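Local coordinates for protein NADP-dependent glyceraldehyde-3-phosphate dehydrogenase (Bacillus halodurans, PDB 3PRL) that probably oxidises glyceraldehyde 3-phosphate to 3-phosphoglycerate with NADP+ as electron acceptor, without taking up inorganic phosphate, as an aldehyde dehydrogenase family member, at residues D[29-34]-D[38-43]; D[94-97]-D[102-105]; D[12-17]-D[214-219]. One frame throughout, in Å; residues are numbered along the deposited sequence.

Interaction 1: residues D[29-34]-D[38-43]; sequences ISISAP and VALGSI
A beta hairpin made of strands 28-32 and 39-44 brings I29 opposite I43 and I31 opposite G41, and it offers a worked example of how a beta bulge is built into an antiparallel pair. I29 and I43 exchange two backbone bonds, from I29 N to I43 O (2.6 Å) and from I43 N to I29 O (2.8 Å). I31 follows, with its N giving to G41 O at 2.7 Å while its O takes the N-H of L40 at 3.0 Å. Thus two residues, L40 and G41, stand opposite one, and beyond them S32 pairs with A39. A33 N to V38 O (3.0 Å) continues the ladder toward the turn.

The isoleucines lie on one face of the sheet, where CD1 of I31 meets CG2 of I43 at 3.9 Å, the two side chains running across each other at a slant. With CG1 of I43 set between the backbone N and the carbonyl carbon (chi1 62°), CG1 packs against I29 and CG2 is left to meet I31 CD1. Helix 192-204 lies against I31, I43 and L40, and I43 also touches T189, an NADP+-binding residue. At the bulge, L40 CD1 reaches across to A33 N at 3.5 Å. On the other face S42 OG is hydrogen-bonded to N11 OD1.

G41 N is buried without a partner in the model, probably a cost of the bulge. The remaining ladder is well bonded, and the apolar face seats the hairpin on helix 192-204.

Interaction 2: residues D[94-97]-D[102-105]; sequences LIMH and PKKS
M96 and K103 meet where helix 88-98 ends and helix 103-124 begins, two consecutive helices joined by a short loop. The contact is small, burying 123 Å² over both sides, and it rests on van der Waals touching alone.

Its tight part is the methionine. M96 CB sits 4.0 Å from K103 CA, and SD comes to 3.9 Å from K103 CB and 4.0 Å from K103 CG, so that the sulfur lies against the aliphatic root of the lysine. The two side chains run side by side and point the same way. M96 takes up the sterically demanding first torsion in which CG lies between the backbone N and the carbonyl carbon (chi1 50°), and this lifts the sulfur alongside K103. M96 also packs on A106, one turn further into the second helix, while the neighbouring I95 is buried against A106, E109 and V110.

The looser part lies beyond K103 CG. The lysine starts extended, then bends at chi3 and chi4, and its side chain touches D328; K104 and S105, which follow, are exposed. P102 holds the N-cap position, where its ring has no donor or acceptor to offer the helix end. D328 OD1 accepts a hydrogen bond from K104 N in the first turn. Back at the packed end, the methyl carbon CE of M96 rests over one face of the H97 ring, 3.4 Å above its plane and displaced toward the rim.

Interaction 3: residues D[12-17]-D[214-219]; sequences ANILRN and VVTGRG
V214 meets L15 and I14 where the N-terminal strand 10-16 touches the end of strand 212-214, part of the Rossmann-type coenzyme-binding sheet of aldehyde dehydrogenases. It carries the one hydrogen bond of this contact: V214 N donates to L15 O over 2.9 Å, with an N-H...O angle of 161° and the donor lying in the carbonyl plane. Its CG2 methyl rests 4.0 Å from L15 CB, and both residues lean on V199 of helix 192-204. The carbonyl of V214 faces hydrocarbon, with I14 CB at 3.6 Å and I14 CD1 at 3.7 Å from V214 O. The second torsion of I14 (99°) lies well off a staggered value and brings CD1 beside that oxygen.

V215 turns its side chain the other way, onto V184 and K186 of strand 182-186, and bonds through its backbone to F185. T216 returns to the contact. Its OG1 is hydrogen-bonded to P44 O and is modelled 3.0 Å from I14 CG2, a closeness too short to be trusted in detail. The side chains of T216 and I14 slide past one another in opposite directions. After T216 the chain runs on through the loop that leads to helix 223-227, and G219 in it binds NADP+.

A single straight backbone bond therefore joins the two elements, and apolar packing supplies the rest. V214 O, buried against I14 with no partner anywhere in the model, likely carries a desolvation cost, which the T216 hydroxyl is spared by its bond to P44 O.

Interaction 1 and the 12-17 side of interaction 3 lie in one sheet, the centres of the two contacts 15 Å apart: A12 N lies 3.0 Å from S42 O, a probable hydrogen bond between strands 10-16 and 39-44, and I43 CD1 packs 3.8 Å from T216 CB. Interaction 2 is likewise 15 Å from interaction 1, centre to centre, and L40 CD2 touches H97 CB at 3.8 Å. Interactions 2 and 3 do not meet, their nearest atoms being about 8 Å apart. The NADP+ site, empty in this chain, borders interactions 1 and 3: the side chains of I43 and T216 come within about 4 Å of those of T189 and K186 respectively, and 214-219 itself holds the binding residue G219.

Interaction 1: residues D[29-34]-D[38-43]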
loop_
_atom_site.group_PDB
_atom_site.type_symbol
_atom_site.label_atom_id
_atom_site.label_comp_id
_atom_site.label_asym_id
_atom_site.label_seq_id
_atom_site.Cartn_x
_atom_site.Cartn_y
_atom_site.Cartn_z
ATOM N N ILE D 29 -32.642 30.902 -17.946
ATOM C CA ILE D 29 -33.026 31.104 -16.551
ATOM C C ILE D 29 -32.132 32.192 -15.977
ATOM O O ILE D 29 -30.901 32.036 -15.940
ATOM C CB ILE D 29 -32.858 29.816 -15.691
ATOM C CG1 ILE D 29 -33.567 28.630 -16.345
ATOM C CG2 ILE D 29 -33.365 30.040 -14.252
ATOM C CD1 ILE D 29 -33.153 27.278 -15.782
ATOM N N SER D 30 -32.758 33.278 -15.529
ATOM C CA SER D 30 -32.051 34.444 -15.004
ATOM C C SER D 30 -31.548 34.157 -13.604
ATOM O O SER D 30 -32.233 33.492 -12.815
ATOM C CB SER D 30 -32.972 35.666 -14.949
ATOM O OG SER D 30 -33.553 35.940 -16.210
ATOM N N ILE D 31 -30.366 34.680 -13.298
ATOM C CA ILE D 31 -29.749 34.487 -11.990
ATOM C C ILE D 31 -29.562 35.829 -11.308
ATOM O O ILE D 31 -29.204 36.811 -11.957
ATOM C CB ILE D 31 -28.404 33.710 -12.101
ATOM C CG1 ILE D 31 -28.677 32.235 -12.446
ATOM C CG2 ILE D 31 -27.575 33.836 -10.810
ATOM C CD1 ILE D 31 -27.426 31.354 -12.481
ATOM N N SER D 32 -29.803 35.864 -10.000
ATOM C CA SER D 32 -29.714 37.117 -9.251
ATOM C C SER D 32 -28.812 37.027 -8.018
ATOM O O SER D 32 -28.713 35.973 -7.362
ATOM C CB SER D 32 -31.113 37.581 -8.856
ATOM O OG SER D 32 -31.824 38.029 -9.995
ATOM N N ALA D 33 -28.150 38.134 -7.709
ATOM C CA ALA D 33 -27.395 38.246 -6.471
ATOM C C ALA D 33 -28.403 38.088 -5.334
ATOM O O ALA D 33 -29.414 38.782 -5.327
ATOM C CB ALA D 33 -26.698 39.614 -6.396
ATOM N N PRO D 34 -28.163 37.143 -4.399
ATOM C CA PRO D 34 -29.079 37.034 -3.254
ATOM C C PRO D 34 -29.064 38.263 -2.324
ATOM O O PRO D 34 -30.082 38.573 -1.725
ATOM C CB PRO D 34 -28.550 35.812 -2.484
ATOM C CG PRO D 34 -27.794 35.044 -3.464
ATOM C CD PRO D 34 -27.194 36.034 -4.419
ATOM N N VAL D 38 -30.320 42.141 -7.572
ATOM C CA VAL D 38 -29.822 42.684 -8.846
ATOM C C VAL D 38 -29.376 41.567 -9.795
ATOM O O VAL D 38 -28.744 40.594 -9.359
ATOM C CB VAL D 38 -28.635 43.676 -8.616
ATOM C CG1 VAL D 38 -27.949 44.051 -9.929
ATOM C CG2 VAL D 38 -29.107 44.939 -7.876
ATOM N N ALA D 39 -29.699 41.720 -11.082
ATOM C CA ALA D 39 -29.413 40.705 -12.111
ATOM C C ALA D 39 -27.925 40.471 -12.318
ATOM O O ALA D 39 -27.131 41.395 -12.210
ATOM C CB ALA D 39 -30.066 41.083 -13.428
ATOM N N LEU D 40 -27.549 39.228 -12.606
ATOM C CA LEU D 40 -26.140 38.899 -12.849
ATOM C C LEU D 40 -25.939 38.333 -14.249
ATOM O O LEU D 40 -24.883 38.490 -14.858
ATOM C CB LEU D 40 -25.631 37.902 -11.804
ATOM C CG LEU D 40 -25.373 38.397 -10.375
ATOM C CD1 LEU D 40 -25.199 37.213 -9.426
ATOM C CD2 LEU D 40 -24.161 39.324 -10.296
ATOM N N GLY D 41 -26.969 37.661 -14.739
ATOM C CA GLY D 41 -26.951 37.057 -16.048
ATOM C C GLY D 41 -27.967 35.938 -16.074
ATOM O O GLY D 41 -28.900 35.912 -15.264
ATOM N N SER D 42 -27.780 35.016 -17.008
ATOM C CA SER D 42 -28.698 33.907 -17.197
ATOM C C SER D 42 -27.954 32.635 -17.610
ATOM O O SER D 42 -26.795 32.684 -18.044
ATOM C CB SER D 42 -29.748 34.273 -18.245
ATOM O OG SER D 42 -29.121 34.690 -19.439
ATOM N N ILE D 43 -28.629 31.498 -17.457
ATOM C CA ILE D 43 -28.138 30.219 -17.974
ATOM C C ILE D 43 -29.193 29.609 -18.894
ATOM O O ILE D 43 -30.381 29.917 -18.753
ATOM C CB ILE D 43 -27.760 29.222 -16.846
ATOM C CG1 ILE D 43 -28.987 28.867 -15.996
ATOM C CG2 ILE D 43 -26.615 29.783 -16.007
ATOM C CD1 ILE D 43 -28.777 27.700 -15.083
#

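Interaction 2: residues D[94-97]-D[102-105]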
loop_
_atom_site.group_PDB
_atom_site.type_symbol
_atom_site.label_atom_id
_atom_site.label_comp_id
_atom_site.label_asym_id
_atom_site.label_seq_id
_atom_site.Cartn_x
_atom_site.Cartn_y
_atom_site.Cartn_z
ATOM N N LEU D 94 -17.417 36.607 -8.911
ATOM C CA LEU D 94 -18.673 36.018 -9.375
ATOM C C LEU D 94 -19.278 35.186 -8.253
ATOM O O LEU D 94 -20.461 35.313 -7.937
ATOM C CB LEU D 94 -18.463 35.170 -10.635
ATOM C CG LEU D 94 -19.684 34.871 -11.507
ATOM C CD1 LEU D 94 -20.180 36.105 -12.232
ATOM C CD2 LEU D 94 -19.350 33.801 -12.522
ATOM N N ILE D 95 -18.452 34.356 -7.632
ATOM C CA ILE D 95 -18.897 33.591 -6.465
ATOM C C ILE D 95 -19.495 34.479 -5.355
ATOM O O ILE D 95 -20.615 34.225 -4.914
ATOM C CB ILE D 95 -17.796 32.681 -5.889
ATOM C CG1 ILE D 95 -17.306 31.691 -6.951
ATOM C CG2 ILE D 95 -18.333 31.952 -4.659
ATOM C CD1 ILE D 95 -16.021 30.941 -6.562
ATOM N N MET D 96 -18.774 35.511 -4.904
ATOM C CA MET D 96 -19.321 36.339 -3.804
ATOM C C MET D 96 -20.703 36.917 -4.127
ATOM O O MET D 96 -21.579 36.892 -3.272
ATOM C CB MET D 96 -18.361 37.411 -3.242
ATOM C CG MET D 96 -17.696 38.307 -4.227
ATOM S SD MET D 96 -17.526 40.036 -3.712
ATOM C CE MET D 96 -17.676 40.774 -5.334
ATOM N N HIS D 97 -20.905 37.379 -5.359
ATOM C CA HIS D 97 -22.214 37.904 -5.760
ATOM C C HIS D 97 -23.270 36.794 -5.843
ATOM O O HIS D 97 -24.324 36.898 -5.212
ATOM C CB HIS D 97 -22.150 38.653 -7.103
ATOM C CG HIS D 97 -21.543 40.022 -7.022
ATOM N ND1 HIS D 97 -20.479 40.409 -7.808
ATOM C CD2 HIS D 97 -21.858 41.098 -6.262
ATOM C CE1 HIS D 97 -20.158 41.660 -7.534
ATOM N NE2 HIS D 97 -20.977 42.102 -6.597
ATOM N N PRO D 102 -18.862 35.786 1.503
ATOM C CA PRO D 102 -17.903 36.851 1.843
ATOM C C PRO D 102 -16.707 36.916 0.862
ATOM O O PRO D 102 -16.138 35.884 0.520
ATOM C CB PRO D 102 -17.424 36.468 3.247
ATOM C CG PRO D 102 -18.470 35.555 3.797
ATOM C CD PRO D 102 -19.174 34.911 2.652
ATOM N N LYS D 103 -16.347 38.127 0.428
ATOM C CA LYS D 103 -15.396 38.374 -0.679
ATOM C C LYS D 103 -14.096 37.568 -0.668
ATOM O O LYS D 103 -13.762 36.902 -1.653
ATOM C CB LYS D 103 -15.051 39.868 -0.744
ATOM C CG LYS D 103 -13.998 40.243 -1.791
ATOM C CD LYS D 103 -13.495 41.659 -1.555
ATOM C CE LYS D 103 -14.020 42.630 -2.599
ATOM N NZ LYS D 103 -13.157 42.579 -3.818
ATOM N N LYS D 104 -13.350 37.656 0.432
ATOM C CA LYS D 104 -12.045 37.009 0.506
ATOM C C LYS D 104 -12.198 35.485 0.569
ATOM O O LYS D 104 -11.355 34.746 0.048
ATOM C CB LYS D 104 -11.237 37.549 1.688
ATOM C CG LYS D 104 -10.821 39.020 1.522
ATOM C CD LYS D 104 -9.886 39.473 2.636
ATOM C CE LYS D 104 -8.437 39.182 2.287
ATOM N NZ LYS D 104 -7.914 40.202 1.338
ATOM N N SER D 105 -13.305 35.032 1.160
ATOM C CA SER D 105 -13.603 33.600 1.234
ATOM C C SER D 105 -13.976 33.000 -0.123
ATOM O O SER D 105 -13.708 31.827 -0.364
ATOM C CB SER D 105 -14.695 33.313 2.271
ATOM O OG SER D 105 -14.913 31.906 2.376
#

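Interaction 3: residues D[12-17]-D[214-219]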
loop_
_atom_site.group_PDB
_atom_site.type_symbol
_atom_site.label_atom_id
_atom_site.label_comp_id
_atom_site.label_asym_id
_atom_site.label_seq_id
_atom_site.Cartn_x
_atom_site.Cartn_y
_atom_site.Cartn_z
ATOM N N ALA D 12 -24.625 33.460 -19.934
ATOM C CA ALA D 12 -23.681 32.375 -20.146
ATOM C C ALA D 12 -24.205 31.302 -21.088
ATOM O O ALA D 12 -25.407 31.011 -21.121
ATOM C CB ALA D 12 -23.312 31.753 -18.815
ATOM N N ASN D 13 -23.285 30.721 -21.849
ATOM C CA ASN D 13 -23.579 29.559 -22.662
ATOM C C ASN D 13 -23.075 28.262 -21.996
ATOM O O ASN D 13 -22.276 28.303 -21.039
ATOM C CB ASN D 13 -23.015 29.739 -24.074
ATOM C CG ASN D 13 -23.998 30.460 -25.028
ATOM O OD1 ASN D 13 -24.995 31.066 -24.605
ATOM N ND2 ASN D 13 -23.704 30.388 -26.326
ATOM N N ILE D 14 -23.573 27.126 -22.481
ATOM C CA ILE D 14 -23.161 25.810 -21.993
ATOM C C ILE D 14 -22.223 25.146 -22.978
ATOM O O ILE D 14 -22.258 25.446 -24.171
ATOM C CB ILE D 14 -24.376 24.860 -21.687
ATOM C CG1 ILE D 14 -25.215 24.551 -22.942
ATOM C CG2 ILE D 14 -25.244 25.432 -20.566
ATOM C CD1 ILE D 14 -24.904 23.198 -23.586
ATOM N N LEU D 15 -21.389 24.245 -22.460
ATOM C CA LEU D 15 -20.458 23.477 -23.263
ATOM C C LEU D 15 -21.027 22.118 -23.623
ATOM O O LEU D 15 -21.381 21.324 -22.745
ATOM C CB LEU D 15 -19.143 23.272 -22.501
ATOM C CG LEU D 15 -18.007 22.515 -23.199
ATOM C CD1 LEU D 15 -17.446 23.285 -24.396
ATOM C CD2 LEU D 15 -16.907 22.239 -22.194
ATOM N N ARG D 16 -21.104 21.874 -24.922
ATOM C CA ARG D 16 -21.345 20.556 -25.476
ATOM C C ARG D 16 -20.357 20.313 -26.623
ATOM O O ARG D 16 -20.204 21.164 -27.501
ATOM C CB ARG D 16 -22.778 20.434 -25.988
ATOM C CG ARG D 16 -23.117 19.026 -26.474
ATOM C CD ARG D 16 -24.525 18.899 -27.043
ATOM N NE ARG D 16 -24.732 19.808 -28.170
ATOM C CZ ARG D 16 -25.525 20.870 -28.143
ATOM N NH1 ARG D 16 -25.632 21.637 -29.223
ATOM N NH2 ARG D 16 -26.215 21.163 -27.045
ATOM N N ASN D 17 -19.675 19.167 -26.592
ATOM C CA ASN D 17 -18.785 18.720 -27.678
ATOM C C ASN D 17 -17.725 19.735 -28.146
ATOM O O ASN D 17 -17.404 19.815 -29.333
ATOM C CB ASN D 17 -19.619 18.207 -28.865
ATOM C CG ASN D 17 -20.521 17.036 -28.486
ATOM O OD1 ASN D 17 -20.241 16.297 -27.542
ATOM N ND2 ASN D 17 -21.602 16.855 -29.235
ATOM N N VAL D 214 -21.389 20.575 -19.971
ATOM C CA VAL D 214 -22.162 21.274 -18.932
ATOM C C VAL D 214 -23.644 21.181 -19.253
ATOM O O VAL D 214 -24.075 21.552 -20.339
ATOM C CB VAL D 214 -21.770 22.768 -18.776
ATOM C CG1 VAL D 214 -22.499 23.400 -17.574
ATOM C CG2 VAL D 214 -20.259 22.925 -18.646
ATOM N N VAL D 215 -24.417 20.638 -18.321
ATOM C CA VAL D 215 -25.854 20.580 -18.499
ATOM C C VAL D 215 -26.487 21.520 -17.503
ATOM O O VAL D 215 -26.250 21.414 -16.316
ATOM C CB VAL D 215 -26.428 19.137 -18.393
ATOM C CG1 VAL D 215 -26.023 18.318 -19.630
ATOM C CG2 VAL D 215 -25.981 18.434 -17.095
ATOM N N THR D 216 -27.264 22.476 -18.005
ATOM C CA THR D 216 -28.021 23.359 -17.147
ATOM C C THR D 216 -29.494 23.287 -17.521
ATOM O O THR D 216 -29.853 23.011 -18.663
ATOM C CB THR D 216 -27.517 24.825 -17.204
ATOM O OG1 THR D 216 -27.512 25.279 -18.562
ATOM C CG2 THR D 216 -26.109 24.942 -16.612
ATOM N N GLY D 217 -30.344 23.538 -16.544
ATOM C CA GLY D 217 -31.763 23.397 -16.744
ATOM C C GLY D 217 -32.437 23.487 -15.409
ATOM O O GLY D 217 -31.793 23.347 -14.366
ATOM N N ARG D 218 -33.742 23.719 -15.453
ATOM C CA ARG D 218 -34.542 23.952 -14.260
ATOM C C ARG D 218 -34.167 23.023 -13.088
ATOM O O ARG D 218 -33.560 23.469 -12.106
ATOM C CB ARG D 218 -36.030 23.890 -14.624
ATOM C CG ARG D 218 -36.370 24.733 -15.867
ATOM C CD ARG D 218 -37.619 25.582 -15.659
ATOM N NE ARG D 218 -37.517 26.415 -14.457
ATOM C CZ ARG D 218 -37.494 27.746 -14.447
ATOM N NH1 ARG D 218 -37.396 28.393 -13.291
ATOM N NH2 ARG D 218 -37.586 28.436 -15.581
ATOM N N GLY D 219 -34.484 21.737 -13.208
ATOM C CA GLY D 219 -34.216 20.790 -12.135
ATOM C C GLY D 219 -35.315 19.755 -12.020
ATOM O O GLY D 219 -35.422 19.055 -11.009
#